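Long-range contacts in oxidoreductase protein (Agrobacterium radiobacter, PDB 5UI9), which probably oxidises or reduces a small hydroxy acid or related polyol with NAD as cofactor, as a member of the GFO/IDH/MocA oxidoreductase family: residues A59-F68 / L83-V92; G237-L245 / I255-L263. One frame throughout, in Å; residues are numbered along the deposited sequence.

Contact 1. Residues A59-F68 / L83-V92; sequences AAALFADGGF and LVEMAAAHKV
The imidazole of H90 lies with one face on F63 CB, which stands 3.6 Å from the ring centroid and 7° off its normal: a CH-pi contact. The planes of the F63 and H90 rings are nearly parallel, but their centroids are 5.2 Å apart, so stacking is slight. The F63 ring has the backbone carbon C of M86 over one face and V92 CB at its edge, while V92 CG1 meets the edge of the F68 ring 3.9 Å from CE2.

Within the NAD-binding Rossmann domain, the helical segments 59-65 and 83-89 run nearly parallel, crossing at -15°, with a closest axis approach of 10.8 Å. F63 is long enough to bridge that gap: its CE2 touches M86 CB at 3.8 Å, and its CZ reaches A87, whose small side chain lets the ring come close to the helix backbone. M86 SD sits obliquely to the ring, a Met-aromatic contact. A59 meets L83 tightly, CB to CD2 3.4 Å, and L83 lies beside the bound NAD.

H90 follows helix 80-89, which ends in a Schellman motif with K91 as C-prime residue. H90 CG, beside its backbone N (chi1 -73°), brings ND1 back to donate to M86 O at 3.0 Å; H90 N approaches that oxygen from the opposite face of its carbonyl plane. The ND1 bond holds the imidazole's rotation and implies a proton on ND1, while apolar contacts join the helices.

Contact 2. Residues G237-L245 / I255-L263; sequences GTEPFPETL and IRLSQGYRL
E243 OE2 accepts two bonds, from the backbone N of G260 at 2.8 Å and from a water at 2.7 Å. The peptide N-H arrives on the syn side of the carboxylate, 23° out of its plane, and the water gives its other proton to S258 O. One carboxylate oxygen thus ties the loop 237-245 directly, and through water, to the hairpin turn between strands 253-258 and 262-266 in the C-terminal domain's sheet. The turn carries a G1 beta bulge: Y261, the first bulge residue, and R262 lie opposite S258. Just before them G260, also at positive phi, is easily accommodated as glycine.

The E243 carboxylate is stacked on one face of the Y261 ring. E243 CD lies over that face, offset toward the rim, with the carboxylate and ring planes 30° apart, and E243 CG comes within 3.4 Å of Y261 CZ. With CG beside its own backbone N (chi1 -63°) and the chain extended beyond it, E243 is long enough to cross the phenol and still reach G260. Farther round, the ring also contacts P132 and N290, of helices 131-141 and 289-308.

Along the loop, the cis peptide before P242 bends the chain, and F241 turns away to stack on F159 and meet W288 edge-to-face; W288 also lines the pocket of the bound dihydroxy acid. L245, in the adjacent strand 245-250, lays its CD2 against the backbone at S258 and Q259. Q259 bends at chi2, turning its amide back across the loop at nearly a right angle to the E243 carboxylate, and its OE1 rests 3.4 Å from P240 CB.

Overall arrangement
The two contacts lie on opposite sides of the chain's centre, their centres about 41 Å apart, and share no helix or strand. Contact 1 joins two helices on one side of the parallel Rossmann sheet; contact 2 joins a loop and a hairpin turn of the mixed sheet in the C-terminal domain. Both are partly buried. In contact 1 a buried apolar middle gives way to an exposed histidine at its solvent side, and carbon contacts do the joining. In contact 2 a carboxylate, probably charged, and a water serve backbone groups of the turn. The first reaches toward the NAD, the second toward the bound dihydroxy acid.

Contact 1. Residues A59-F68 / L83-V92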
ATOM      1  N   ALA A  59     -26.126  35.429   0.232  1.00 39.86           N
ATOM      2  CA  ALA A  59     -26.578  34.691  -0.941  1.00 38.97           C
ATOM      3  C   ALA A  59     -28.069  34.880  -1.242  1.00 38.95           C
ATOM      4  O   ALA A  59     -28.459  34.879  -2.408  1.00 39.20           O
ATOM      5  CB  ALA A  59     -26.253  33.209  -0.785  1.00 38.28           C
ATOM      6  N   ALA A  60     -28.893  35.047  -0.208  1.00 38.67           N
ATOM      7  CA  ALA A  60     -30.339  35.248  -0.401  1.00 39.66           C
ATOM      8  C   ALA A  60     -30.638  36.449  -1.293  1.00 39.71           C
ATOM      9  O   ALA A  60     -31.456  36.357  -2.206  1.00 41.53           O
ATOM     10  CB  ALA A  60     -31.043  35.399   0.942  1.00 40.45           C
ATOM     11  N   ALA A  61     -29.956  37.562  -1.032  1.00 40.15           N
ATOM     12  CA  ALA A  61     -30.094  38.781  -1.831  1.00 40.38           C
ATOM     13  C   ALA A  61     -29.573  38.577  -3.258  1.00 40.85           C
ATOM     14  O   ALA A  61     -30.218  38.995  -4.220  1.00 41.40           O
ATOM     15  CB  ALA A  61     -29.367  39.941  -1.164  1.00 40.08           C
ATOM     16  N   LEU A  62     -28.408  37.940  -3.377  1.00 39.91           N
ATOM     17  CA  LEU A  62     -27.834  37.573  -4.674  1.00 40.59           C
ATOM     18  C   LEU A  62     -28.856  36.839  -5.539  1.00 40.09           C
ATOM     19  O   LEU A  62     -29.126  37.254  -6.661  1.00 40.11           O
ATOM     20  CB  LEU A  62     -26.572  36.716  -4.481  1.00 39.89           C
ATOM     21  CG  LEU A  62     -25.931  36.035  -5.696  1.00 39.59           C
ATOM     22  CD1 LEU A  62     -25.276  37.058  -6.610  1.00 40.28           C
ATOM     23  CD2 LEU A  62     -24.921  34.995  -5.235  1.00 39.23           C
ATOM     24  N   PHE A  63     -29.428  35.766  -5.001  1.00 40.25           N
ATOM     25  CA  PHE A  63     -30.439  34.988  -5.729  1.00 41.26           C
ATOM     26  C   PHE A  63     -31.714  35.783  -6.041  1.00 42.81           C
ATOM     27  O   PHE A  63     -32.300  35.600  -7.104  1.00 43.29           O
ATOM     28  CB  PHE A  63     -30.786  33.692  -4.983  1.00 41.27           C
ATOM     29  CG  PHE A  63     -29.764  32.603  -5.154  1.00 41.41           C
ATOM     30  CD1 PHE A  63     -29.618  31.959  -6.379  1.00 40.96           C
ATOM     31  CD2 PHE A  63     -28.947  32.214  -4.099  1.00 40.77           C
ATOM     32  CE1 PHE A  63     -28.681  30.954  -6.546  1.00 39.82           C
ATOM     33  CE2 PHE A  63     -28.008  31.208  -4.263  1.00 40.70           C
ATOM     34  CZ  PHE A  63     -27.873  30.581  -5.491  1.00 40.57           C
ATOM     35  N   ALA A  64     -32.128  36.657  -5.126  1.00 43.02           N
ATOM     36  CA  ALA A  64     -33.303  37.508  -5.336  1.00 45.06           C
ATOM     37  C   ALA A  64     -33.116  38.454  -6.526  1.00 46.90           C
ATOM     38  O   ALA A  64     -34.014  38.582  -7.354  1.00 47.08           O
ATOM     39  CB  ALA A  64     -33.624  38.297  -4.077  1.00 44.92           C
ATOM     40  N   ASP A  65     -31.951  39.100  -6.605  1.00 48.07           N
ATOM     41  CA  ASP A  65     -31.599  39.952  -7.754  1.00 49.32           C
ATOM     42  C   ASP A  65     -31.400  39.146  -9.040  1.00 47.99           C
ATOM     43  O   ASP A  65     -31.761  39.609 -10.122  1.00 46.81           O
ATOM     44  CB  ASP A  65     -30.322  40.771  -7.481  1.00 50.54           C
ATOM     45  CG  ASP A  65     -30.560  41.977  -6.584  1.00 53.23           C
ATOM     46  OD1 ASP A  65     -31.710  42.243  -6.183  1.00 54.98           O
ATOM     47  OD2 ASP A  65     -29.573  42.673  -6.280  1.00 55.51           O
ATOM     48  N   GLY A  66     -30.803  37.960  -8.916  1.00 47.44           N
ATOM     49  CA  GLY A  66     -30.576  37.080 -10.057  1.00 46.35           C
ATOM     50  C   GLY A  66     -29.602  37.677 -11.059  1.00 45.80           C
ATOM     51  O   GLY A  66     -28.652  38.370 -10.680  1.00 45.63           O
ATOM     52  N   GLY A  67     -29.857  37.425 -12.339  1.00 44.98           N
ATOM     53  CA  GLY A  67     -29.003  37.907 -13.419  1.00 45.14           C
ATOM     54  C   GLY A  67     -27.786  37.034 -13.691  1.00 44.50           C
ATOM     55  O   GLY A  67     -26.791  37.527 -14.222  1.00 46.17           O
ATOM     56  N   PHE A  68     -27.863  35.744 -13.349  1.00 42.55           N
ATOM     57  CA  PHE A  68     -26.776  34.793 -13.624  1.00 41.91           C
ATOM     58  C   PHE A  68     -27.301  33.409 -14.018  1.00 41.08           C
ATOM     59  O   PHE A  68     -28.355  32.975 -13.551  1.00 41.79           O
ATOM     60  CB  PHE A  68     -25.805  34.687 -12.433  1.00 40.78           C
ATOM     61  CG  PHE A  68     -26.480  34.575 -11.100  1.00 40.75           C
ATOM     62  CD1 PHE A  68     -26.818  35.723 -10.383  1.00 41.22           C
ATOM     63  CD2 PHE A  68     -26.776  33.329 -10.556  1.00 40.18           C
ATOM     64  CE1 PHE A  68     -27.445  35.626  -9.151  1.00 41.34           C
ATOM     65  CE2 PHE A  68     -27.405  33.225  -9.323  1.00 41.22           C
ATOM     66  CZ  PHE A  68     -27.736  34.374  -8.616  1.00 41.94           C
ATOM     67  N   LEU A  83     -27.001  26.377   0.293  1.00 37.50           N
ATOM     68  CA  LEU A  83     -26.724  27.099  -0.956  1.00 36.79           C
ATOM     69  C   LEU A  83     -27.155  26.316  -2.196  1.00 37.03           C
ATOM     70  O   LEU A  83     -27.654  26.912  -3.156  1.00 38.55           O
ATOM     71  CB  LEU A  83     -25.256  27.525  -1.034  1.00 35.96           C
ATOM     72  CG  LEU A  83     -24.885  28.602  -0.004  1.00 36.12           C
ATOM     73  CD1 LEU A  83     -23.372  28.755   0.077  1.00 35.43           C
ATOM     74  CD2 LEU A  83     -25.557  29.940  -0.304  1.00 35.15           C
ATOM     75  N   VAL A  84     -26.995  24.992  -2.167  1.00 36.64           N
ATOM     76  CA  VAL A  84     -27.497  24.127  -3.240  1.00 36.45           C
ATOM     77  C   VAL A  84     -29.029  24.147  -3.278  1.00 38.34           C
ATOM     78  O   VAL A  84     -29.619  24.187  -4.363  1.00 38.20           O
ATOM     79  CB  VAL A  84     -26.964  22.678  -3.114  1.00 35.45           C
ATOM     80  CG1 VAL A  84     -27.676  21.729  -4.071  1.00 34.94           C
ATOM     81  CG2 VAL A  84     -25.469  22.654  -3.389  1.00 35.25           C
ATOM     82  N   GLU A  85     -29.663  24.116  -2.105  1.00 38.56           N
ATOM     83  CA  GLU A  85     -31.124  24.224  -2.007  1.00 40.31           C
ATOM     84  C   GLU A  85     -31.666  25.557  -2.558  1.00 40.45           C
ATOM     85  O   GLU A  85     -32.697  25.565  -3.242  1.00 40.72           O
ATOM     86  CB  GLU A  85     -31.596  23.988  -0.557  1.00 40.86           C
ATOM     87  CG  GLU A  85     -31.521  22.518  -0.147  1.00 41.25           C
ATOM     88  CD  GLU A  85     -31.625  22.263   1.356  1.00 42.12           C
ATOM     89  OE1 GLU A  85     -31.610  23.215   2.172  1.00 42.68           O
ATOM     90  OE2 GLU A  85     -31.729  21.075   1.729  1.00 41.49           O
ATOM     91  N   MET A  86     -30.978  26.662  -2.250  1.00 41.33           N
ATOM     92  CA  MET A  86     -31.324  27.989  -2.782  1.00 43.14           C
ATOM     93  C   MET A  86     -31.198  28.017  -4.312  1.00 42.55           C
ATOM     94  O   MET A  86     -32.050  28.593  -5.007  1.00 39.35           O
ATOM     95  CB  MET A  86     -30.430  29.086  -2.185  1.00 46.30           C
ATOM     96  CG  MET A  86     -30.673  29.404  -0.715  1.00 50.16           C
ATOM     97  SD  MET A  86     -29.773  30.881  -0.168  1.00 56.22           S
ATOM     98  CE  MET A  86     -29.374  30.476   1.531  1.00 55.95           C
ATOM     99  N   ALA A  87     -30.132  27.401  -4.822  1.00 39.80           N
ATOM    100  CA  ALA A  87     -29.914  27.300  -6.265  1.00 39.55           C
ATOM    101  C   ALA A  87     -31.060  26.535  -6.925  1.00 40.27           C
ATOM    102  O   ALA A  87     -31.620  27.001  -7.919  1.00 39.62           O
ATOM    103  CB  ALA A  87     -28.577  26.636  -6.568  1.00 40.08           C
ATOM    104  N   ALA A  88     -31.425  25.394  -6.342  1.00 39.02           N
ATOM    105  CA  ALA A  88     -32.494  24.545  -6.869  1.00 39.34           C
ATOM    106  C   ALA A  88     -33.851  25.260  -6.916  1.00 41.07           C
ATOM    107  O   ALA A  88     -34.548  25.201  -7.938  1.00 40.63           O
ATOM    108  CB  ALA A  88     -32.593  23.265  -6.056  1.00 38.70           C
ATOM    109  N   ALA A  89     -34.199  25.953  -5.827  1.00 40.97           N
ATOM    110  CA  ALA A  89     -35.445  26.730  -5.741  1.00 42.57           C
ATOM    111  C   ALA A  89     -35.488  27.899  -6.722  1.00 44.34           C
ATOM    112  O   ALA A  89     -36.558  28.230  -7.245  1.00 44.03           O
ATOM    113  CB  ALA A  89     -35.657  27.239  -4.320  1.00 43.13           C
ATOM    114  N   HIS A  90     -34.332  28.520  -6.972  1.00 44.14           N
ATOM    115  CA  HIS A  90     -34.218  29.588  -7.991  1.00 44.93           C
ATOM    116  C   HIS A  90     -33.906  29.077  -9.405  1.00 44.13           C
ATOM    117  O   HIS A  90     -33.700  29.885 -10.313  1.00 42.33           O
ATOM    118  CB  HIS A  90     -33.176  30.631  -7.560  1.00 44.20           C
ATOM    119  CG  HIS A  90     -33.643  31.512  -6.447  1.00 44.87           C
ATOM    120  ND1 HIS A  90     -33.521  31.164  -5.119  1.00 43.91           N
ATOM    121  CD2 HIS A  90     -34.254  32.722  -6.466  1.00 45.53           C
ATOM    122  CE1 HIS A  90     -34.023  32.127  -4.367  1.00 44.57           C
ATOM    123  NE2 HIS A  90     -34.478  33.081  -5.159  1.00 45.60           N
ATOM    124  N   LYS A  91     -33.900  27.749  -9.580  1.00 45.29           N
ATOM    125  CA  LYS A  91     -33.600  27.069 -10.848  1.00 46.41           C
ATOM    126  C   LYS A  91     -32.303  27.546 -11.511  1.00 44.70           C
ATOM    127  O   LYS A  91     -32.251  27.777 -12.718  1.00 44.41           O
ATOM    128  CB  LYS A  91     -34.796  27.154 -11.808  1.00 51.48           C
ATOM    129  CG  LYS A  91     -36.016  26.381 -11.334  1.00 55.64           C
ATOM    130  CD  LYS A  91     -37.191  26.546 -12.291  1.00 60.64           C
ATOM    131  CE  LYS A  91     -38.495  26.042 -11.678  1.00 64.43           C
ATOM    132  NZ  LYS A  91     -38.420  24.605 -11.279  1.00 65.67           N
ATOM    133  N   VAL A  92     -31.258  27.665 -10.695  1.00 42.55           N
ATOM    134  CA  VAL A  92     -29.936  28.073 -11.139  1.00 41.09           C
ATOM    135  C   VAL A  92     -29.021  26.850 -11.058  1.00 40.00           C
ATOM    136  O   VAL A  92     -28.869  26.274  -9.978  1.00 39.64           O
ATOM    137  CB  VAL A  92     -29.386  29.215 -10.256  1.00 41.42           C
ATOM    138  CG1 VAL A  92     -27.936  29.533 -10.599  1.00 40.43           C
ATOM    139  CG2 VAL A  92     -30.258  30.457 -10.408  1.00 42.47           C
TER

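Contact 2. Residues G237-L245 / I255-L263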
ATOM      1  N   GLY A 237      12.519  13.876   1.907  1.00 35.12           N
ATOM      2  CA  GLY A 237      13.585  14.788   1.456  1.00 37.68           C
ATOM      3  C   GLY A 237      13.092  15.791   0.417  1.00 36.99           C
ATOM      4  O   GLY A 237      13.440  16.970   0.464  1.00 36.72           O
ATOM      5  N   THR A 238      12.276  15.316  -0.518  1.00 35.74           N
ATOM      6  CA  THR A 238      11.596  16.182  -1.474  1.00 35.46           C
ATOM      7  C   THR A 238      10.115  16.137  -1.170  1.00 34.40           C
ATOM      8  O   THR A 238       9.517  15.061  -1.208  1.00 34.19           O
ATOM      9  CB  THR A 238      11.826  15.716  -2.918  1.00 35.02           C
ATOM     10  OG1 THR A 238      13.228  15.691  -3.182  1.00 36.23           O
ATOM     11  CG2 THR A 238      11.121  16.655  -3.928  1.00 35.92           C
ATOM     12  N   GLU A 239       9.533  17.299  -0.877  1.00 33.95           N
ATOM     13  CA  GLU A 239       8.099  17.411  -0.590  1.00 33.67           C
ATOM     14  C   GLU A 239       7.284  17.138  -1.863  1.00 33.77           C
ATOM     15  O   GLU A 239       7.354  17.920  -2.809  1.00 34.11           O
ATOM     16  CB  GLU A 239       7.774  18.811  -0.031  1.00 34.08           C
ATOM     17  CG  GLU A 239       6.295  19.102   0.228  1.00 34.01           C
ATOM     18  CD  GLU A 239       5.588  17.985   0.976  1.00 34.58           C
ATOM     19  OE1 GLU A 239       6.029  17.633   2.091  1.00 33.00           O
ATOM     20  OE2 GLU A 239       4.591  17.448   0.441  1.00 34.29           O
ATOM     21  N   PRO A 240       6.504  16.036  -1.890  1.00 31.79           N
ATOM     22  CA  PRO A 240       5.763  15.727  -3.120  1.00 31.80           C
ATOM     23  C   PRO A 240       4.443  16.487  -3.361  1.00 31.17           C
ATOM     24  O   PRO A 240       3.849  16.286  -4.419  1.00 29.90           O
ATOM     25  CB  PRO A 240       5.464  14.235  -2.959  1.00 32.24           C
ATOM     26  CG  PRO A 240       5.305  14.072  -1.506  1.00 31.95           C
ATOM     27  CD  PRO A 240       6.342  14.963  -0.892  1.00 31.81           C
ATOM     28  N   PHE A 241       3.975  17.314  -2.413  1.00 31.10           N
ATOM     29  CA  PHE A 241       2.672  17.992  -2.539  1.00 31.79           C
ATOM     30  C   PHE A 241       2.554  18.704  -3.903  1.00 31.75           C
ATOM     31  O   PHE A 241       3.490  19.416  -4.278  1.00 31.57           O
ATOM     32  CB  PHE A 241       2.471  19.002  -1.391  1.00 32.69           C
ATOM     33  CG  PHE A 241       1.170  19.772  -1.458  1.00 33.65           C
ATOM     34  CD1 PHE A 241       1.083  20.966  -2.173  1.00 35.30           C
ATOM     35  CD2 PHE A 241       0.035  19.311  -0.796  1.00 33.57           C
ATOM     36  CE1 PHE A 241      -0.110  21.675  -2.242  1.00 35.29           C
ATOM     37  CE2 PHE A 241      -1.163  20.010  -0.863  1.00 34.96           C
ATOM     38  CZ  PHE A 241      -1.234  21.199  -1.583  1.00 36.15           C
ATOM     39  N   PRO A 242       1.450  18.544  -4.656  1.00 32.43           N
ATOM     40  CA  PRO A 242       0.249  17.780  -4.309  1.00 31.77           C
ATOM     41  C   PRO A 242       0.090  16.545  -5.205  1.00 31.84           C
ATOM     42  O   PRO A 242      -1.003  16.277  -5.739  1.00 32.99           O
ATOM     43  CB  PRO A 242      -0.854  18.793  -4.616  1.00 33.06           C
ATOM     44  CG  PRO A 242      -0.343  19.474  -5.848  1.00 33.25           C
ATOM     45  CD  PRO A 242       1.171  19.440  -5.790  1.00 32.56           C
ATOM     46  N   GLU A 243       1.176  15.803  -5.380  1.00 30.58           N
ATOM     47  CA  GLU A 243       1.179  14.657  -6.273  1.00 30.23           C
ATOM     48  C   GLU A 243       0.590  13.426  -5.606  1.00 29.42           C
ATOM     49  O   GLU A 243       0.953  13.091  -4.473  1.00 30.07           O
ATOM     50  CB  GLU A 243       2.602  14.323  -6.716  1.00 31.55           C
ATOM     51  CG  GLU A 243       3.274  15.409  -7.522  1.00 31.65           C
ATOM     52  CD  GLU A 243       4.766  15.179  -7.654  1.00 33.66           C
ATOM     53  OE1 GLU A 243       5.548  16.113  -7.396  1.00 36.01           O
ATOM     54  OE2 GLU A 243       5.165  14.051  -7.989  1.00 32.62           O
ATOM     55  N   THR A 244      -0.295  12.746  -6.335  1.00 29.24           N
ATOM     56  CA  THR A 244      -0.785  11.424  -5.978  1.00 28.66           C
ATOM     57  C   THR A 244      -0.006  10.381  -6.794  1.00 29.73           C
ATOM     58  O   THR A 244      -0.008  10.429  -8.031  1.00 30.64           O
ATOM     59  CB  THR A 244      -2.296  11.296  -6.270  1.00 29.17           C
ATOM     60  OG1 THR A 244      -3.024  12.297  -5.539  1.00 28.16           O
ATOM     61  CG2 THR A 244      -2.813   9.902  -5.887  1.00 29.68           C
ATOM     62  N   LEU A 245       0.656   9.450  -6.102  1.00 28.65           N
ATOM     63  CA  LEU A 245       1.434   8.394  -6.744  1.00 30.57           C
ATOM     64  C   LEU A 245       0.539   7.178  -6.967  1.00 29.45           C
ATOM     65  O   LEU A 245      -0.263   6.828  -6.107  1.00 29.79           O
ATOM     66  CB  LEU A 245       2.659   8.029  -5.888  1.00 31.73           C
ATOM     67  CG  LEU A 245       3.487   9.237  -5.425  1.00 33.40           C
ATOM     68  CD1 LEU A 245       4.746   8.783  -4.698  1.00 34.78           C
ATOM     69  CD2 LEU A 245       3.836  10.160  -6.593  1.00 35.15           C
ATOM     70  N   ILE A 255       1.194   0.040 -14.744  1.00 35.21           N
ATOM     71  CA  ILE A 255       1.356   1.489 -14.767  1.00 36.24           C
ATOM     72  C   ILE A 255       2.015   1.892 -13.454  1.00 35.54           C
ATOM     73  O   ILE A 255       1.601   1.438 -12.388  1.00 34.85           O
ATOM     74  CB  ILE A 255       0.003   2.229 -14.910  1.00 36.75           C
ATOM     75  CG1 ILE A 255      -0.646   1.929 -16.266  1.00 38.00           C
ATOM     76  CG2 ILE A 255       0.187   3.736 -14.721  1.00 36.86           C
ATOM     77  CD1 ILE A 255      -2.105   2.346 -16.356  1.00 37.64           C
ATOM     78  N   ARG A 256       3.032   2.749 -13.535  1.00 35.92           N
ATOM     79  CA  ARG A 256       3.684   3.312 -12.352  1.00 35.53           C
ATOM     80  C   ARG A 256       3.845   4.818 -12.527  1.00 36.76           C
ATOM     81  O   ARG A 256       4.708   5.282 -13.284  1.00 39.91           O
ATOM     82  CB  ARG A 256       5.044   2.650 -12.103  1.00 34.87           C
ATOM     83  CG  ARG A 256       4.978   1.167 -11.731  1.00 35.35           C
ATOM     84  CD  ARG A 256       4.539   0.953 -10.285  1.00 33.84           C
ATOM     85  NE  ARG A 256       4.523  -0.459  -9.873  1.00 32.85           N
ATOM     86  CZ  ARG A 256       3.559  -1.344 -10.158  1.00 33.13           C
ATOM     87  NH1 ARG A 256       2.488  -1.007 -10.893  1.00 32.65           N
ATOM     88  NH2 ARG A 256       3.665  -2.592  -9.710  1.00 33.07           N
ATOM     89  N   LEU A 257       2.989   5.570 -11.840  1.00 35.52           N
ATOM     90  CA  LEU A 257       3.074   7.022 -11.795  1.00 33.82           C
ATOM     91  C   LEU A 257       3.814   7.380 -10.519  1.00 32.02           C
ATOM     92  O   LEU A 257       3.273   7.223  -9.426  1.00 30.95           O
ATOM     93  CB  LEU A 257       1.674   7.652 -11.809  1.00 33.05           C
ATOM     94  CG  LEU A 257       1.593   9.171 -11.625  1.00 32.28           C
ATOM     95  CD1 LEU A 257       2.408   9.899 -12.682  1.00 32.03           C
ATOM     96  CD2 LEU A 257       0.138   9.617 -11.670  1.00 33.17           C
ATOM     97  N   SER A 258       5.047   7.861 -10.669  1.00 33.15           N
ATOM     98  CA  SER A 258       5.947   8.120  -9.543  1.00 34.61           C
ATOM     99  C   SER A 258       6.237   9.615  -9.418  1.00 35.74           C
ATOM    100  O   SER A 258       5.834  10.408 -10.280  1.00 34.16           O
ATOM    101  CB  SER A 258       7.240   7.321  -9.718  1.00 34.61           C
ATOM    102  OG  SER A 258       7.922   7.715 -10.886  1.00 37.12           O
ATOM    103  N   GLN A 259       6.911   9.984  -8.328  1.00 35.54           N
ATOM    104  CA  GLN A 259       7.251  11.380  -7.999  1.00 40.04           C
ATOM    105  C   GLN A 259       7.845  12.133  -9.193  1.00 36.79           C
ATOM    106  O   GLN A 259       8.631  11.581  -9.938  1.00 36.72           O
ATOM    107  CB  GLN A 259       8.217  11.411  -6.790  1.00 46.15           C
ATOM    108  CG  GLN A 259       9.100  12.655  -6.608  1.00 53.37           C
ATOM    109  CD  GLN A 259       8.483  13.715  -5.718  1.00 58.32           C
ATOM    110  OE1 GLN A 259       8.424  13.545  -4.496  1.00 58.56           O
ATOM    111  NE2 GLN A 259       8.060  14.837  -6.317  1.00 59.64           N
ATOM    112  N   GLY A 260       7.480  13.403  -9.339  1.00 36.21           N
ATOM    113  CA  GLY A 260       7.918  14.232 -10.464  1.00 36.13           C
ATOM    114  C   GLY A 260       7.145  13.972 -11.747  1.00 35.89           C
ATOM    115  O   GLY A 260       7.623  14.305 -12.825  1.00 35.05           O
ATOM    116  N   TYR A 261       5.956  13.375 -11.622  1.00 35.71           N
ATOM    117  CA  TYR A 261       5.050  13.086 -12.742  1.00 37.23           C
ATOM    118  C   TYR A 261       5.627  12.162 -13.815  1.00 39.57           C
ATOM    119  O   TYR A 261       5.279  12.268 -14.992  1.00 40.33           O
ATOM    120  CB  TYR A 261       4.547  14.386 -13.372  1.00 35.34           C
ATOM    121  CG  TYR A 261       3.988  15.346 -12.361  1.00 34.37           C
ATOM    122  CD1 TYR A 261       2.750  15.111 -11.785  1.00 33.23           C
ATOM    123  CD2 TYR A 261       4.694  16.488 -11.972  1.00 34.93           C
ATOM    124  CE1 TYR A 261       2.212  15.983 -10.854  1.00 33.05           C
ATOM    125  CE2 TYR A 261       4.166  17.372 -11.032  1.00 33.88           C
ATOM    126  CZ  TYR A 261       2.922  17.113 -10.482  1.00 33.32           C
ATOM    127  OH  TYR A 261       2.375  17.957  -9.545  1.00 33.45           O
ATOM    128  N   ARG A 262       6.493  11.245 -13.401  1.00 41.48           N
ATOM    129  CA  ARG A 262       7.061  10.267 -14.310  1.00 43.80           C
ATOM    130  C   ARG A 262       6.103   9.087 -14.440  1.00 40.65           C
ATOM    131  O   ARG A 262       5.707   8.499 -13.441  1.00 40.39           O
ATOM    132  CB  ARG A 262       8.420   9.808 -13.800  1.00 51.14           C
ATOM    133  CG  ARG A 262       9.170   8.950 -14.806  1.00 62.08           C
ATOM    134  CD  ARG A 262      10.663   8.908 -14.527  1.00 71.11           C
ATOM    135  NE  ARG A 262      11.013   8.026 -13.409  1.00 75.74           N
ATOM    136  CZ  ARG A 262      11.102   6.694 -13.473  1.00 81.63           C
ATOM    137  NH1 ARG A 262      10.859   6.034 -14.608  1.00 83.41           N
ATOM    138  NH2 ARG A 262      11.437   6.006 -12.381  1.00 82.93           N
ATOM    139  N   LEU A 263       5.746   8.744 -15.676  1.00 39.82           N
ATOM    140  CA  LEU A 263       4.748   7.715 -15.965  1.00 40.26           C
ATOM    141  C   LEU A 263       5.398   6.549 -16.709  1.00 42.80           C
ATOM    142  O   LEU A 263       5.734   6.670 -17.891  1.00 42.13           O
ATOM    143  CB  LEU A 263       3.607   8.325 -16.790  1.00 39.56           C
ATOM    144  CG  LEU A 263       2.448   7.437 -17.242  1.00 40.46           C
ATOM    145  CD1 LEU A 263       1.803   6.727 -16.065  1.00 40.96           C
ATOM    146  CD2 LEU A 263       1.424   8.289 -17.979  1.00 41.35           C
TER
HETATM  147  O   HOH W   1       3.767  12.519  -9.673  1.00 32.95           O